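Bartonella effector protein (Bep) substrate of VirB T4SS (Bartonella sp. 1-1C, PDB 4PY3) may transfer AMP from ATP to threonine or tyrosine residues of target proteins through its N-terminal FIC domain, the part present here. Local coordinates at residues A[147-150]-A[151-154]. Sequence-based numbering, arbitrary orientation.
Sequences VFLN and SIAP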
loop_
_atom_site.group_PDB
_atom_site.type_symbol
_atom_site.label_atom_id
_atom_site.label_comp_id
_atom_site.label_asym_id
_atom_site.label_seq_id
_atom_site.Cartn_x
_atom_site.Cartn_y
_atom_site.Cartn_z
ATOM N N VAL A 147 -6.098 3.681 7.353
ATOM C CA VAL A 147 -5.601 5.048 7.533
ATOM C C VAL A 147 -4.180 5.036 8.103
ATOM O O VAL A 147 -3.304 5.765 7.638
ATOM C CB VAL A 147 -6.532 5.869 8.459
ATOM C CG1 VAL A 147 -5.836 7.124 8.982
ATOM C CG2 VAL A 147 -7.804 6.242 7.714
ATOM N N PHE A 148 -3.966 4.197 9.113
ATOM C CA PHE A 148 -2.663 4.086 9.745
ATOM C C PHE A 148 -1.586 3.647 8.732
ATOM O O PHE A 148 -0.574 4.319 8.563
ATOM C CB PHE A 148 -2.732 3.115 10.931
ATOM C CG PHE A 148 -1.409 2.899 11.623
ATOM C CD1 PHE A 148 -0.571 3.967 11.911
ATOM C CD2 PHE A 148 -1.007 1.627 11.997
ATOM C CE1 PHE A 148 0.647 3.771 12.541
ATOM C CE2 PHE A 148 0.211 1.426 12.626
ATOM C CZ PHE A 148 1.040 2.496 12.898
ATOM N N LEU A 149 -1.839 2.543 8.040
ATOM C CA LEU A 149 -0.891 2.012 7.073
ATOM C C LEU A 149 -0.625 3.005 5.951
ATOM O O LEU A 149 0.518 3.176 5.513
ATOM C CB LEU A 149 -1.397 0.700 6.477
ATOM C CG LEU A 149 -0.459 0.067 5.444
ATOM C CD1 LEU A 149 0.920 -0.194 6.032
ATOM C CD2 LEU A 149 -1.035 -1.231 4.900
ATOM N N ASN A 150 -1.684 3.656 5.488
ATOM C CA ASN A 150 -1.552 4.650 4.441
ATOM C C ASN A 150 -0.573 5.761 4.813
ATOM O O ASN A 150 0.219 6.207 3.975
ATOM C CB ASN A 150 -2.894 5.270 4.091
ATOM C CG ASN A 150 -2.775 6.239 2.932
ATOM O OD1 ASN A 150 -2.552 5.834 1.792
ATOM N ND2 ASN A 150 -2.873 7.524 3.222
ATOM N N SER A 151 -0.600 6.176 6.079
ATOM C CA SER A 151 0.286 7.246 6.551
ATOM C C SER A 151 1.755 6.808 6.673
ATOM O O SER A 151 2.668 7.648 6.692
ATOM C CB SER A 151 -0.192 7.767 7.903
ATOM O OG SER A 151 0.061 6.805 8.907
ATOM N N ILE A 152 1.984 5.502 6.735
ATOM C CA ILE A 152 3.340 4.953 6.765
ATOM C C ILE A 152 4.005 5.021 5.381
ATOM O O ILE A 152 5.166 5.403 5.259
ATOM C CB ILE A 152 3.349 3.495 7.246
ATOM C CG1 ILE A 152 2.717 3.407 8.646
ATOM C CG2 ILE A 152 4.777 2.944 7.257
ATOM C CD1 ILE A 152 2.596 2.005 9.203
ATOM N N ALA A 153 3.259 4.605 4.359
ATOM C CA ALA A 153 3.739 4.571 2.984
ATOM C C ALA A 153 5.135 3.962 2.929
ATOM O O ALA A 153 6.096 4.610 2.485
ATOM C CB ALA A 153 3.733 5.964 2.395
ATOM N N PRO A 154 5.251 2.694 3.361
ATOM C CA PRO A 154 6.550 2.061 3.530
ATOM C C PRO A 154 7.394 1.886 2.254
ATOM O O PRO A 154 8.626 1.732 2.365
ATOM C CB PRO A 154 6.184 0.705 4.108
ATOM C CG PRO A 154 4.873 0.399 3.482
ATOM C CD PRO A 154 4.160 1.715 3.437
#
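Phe148 and Ile152 meet one turn apart at the C-terminal end of helix 135-152, inside the mainly helical Fic fold. This end leads into the start of a degenerate Fic motif, with Ala153 where the motif normally has histidine. Ile152 lays its CD1 methyl over one face of the Phe148 ring, 4.2 Å from the centroid and 16° off the ring normal, which meets the geometry of a CH-pi contact. CG1 of Ile152 lies beside the backbone N, and the extended chain carries CD1 over the ring. Leu149 CD1 touches the same Ile152 methyl at 4.2 Å. Helix 113-126 packs against this apolar group through Asn116 and Phe120.

Ser151 turns its hydroxyl back into the helix: with chi1 at 72°, OG donates to Phe148 O at 2.6 Å, tilted a little from the carbonyl plane. That oxygen also receives weak bonds from the backbone N of Ser151 and of Ile152, so three donors converge on it. The amide of Asn150 is held by Gln163 of helix 159-173, through OD1.

Ala153 is the first residue off the helical path, with positive phi, just before Pro154. Arg81 binds the carbonyl oxygens of Ile152 and Ala153 here. At this end Ala153 N bonds to Leu149 O at 3.3 Å, with an N-H...O angle of 161°.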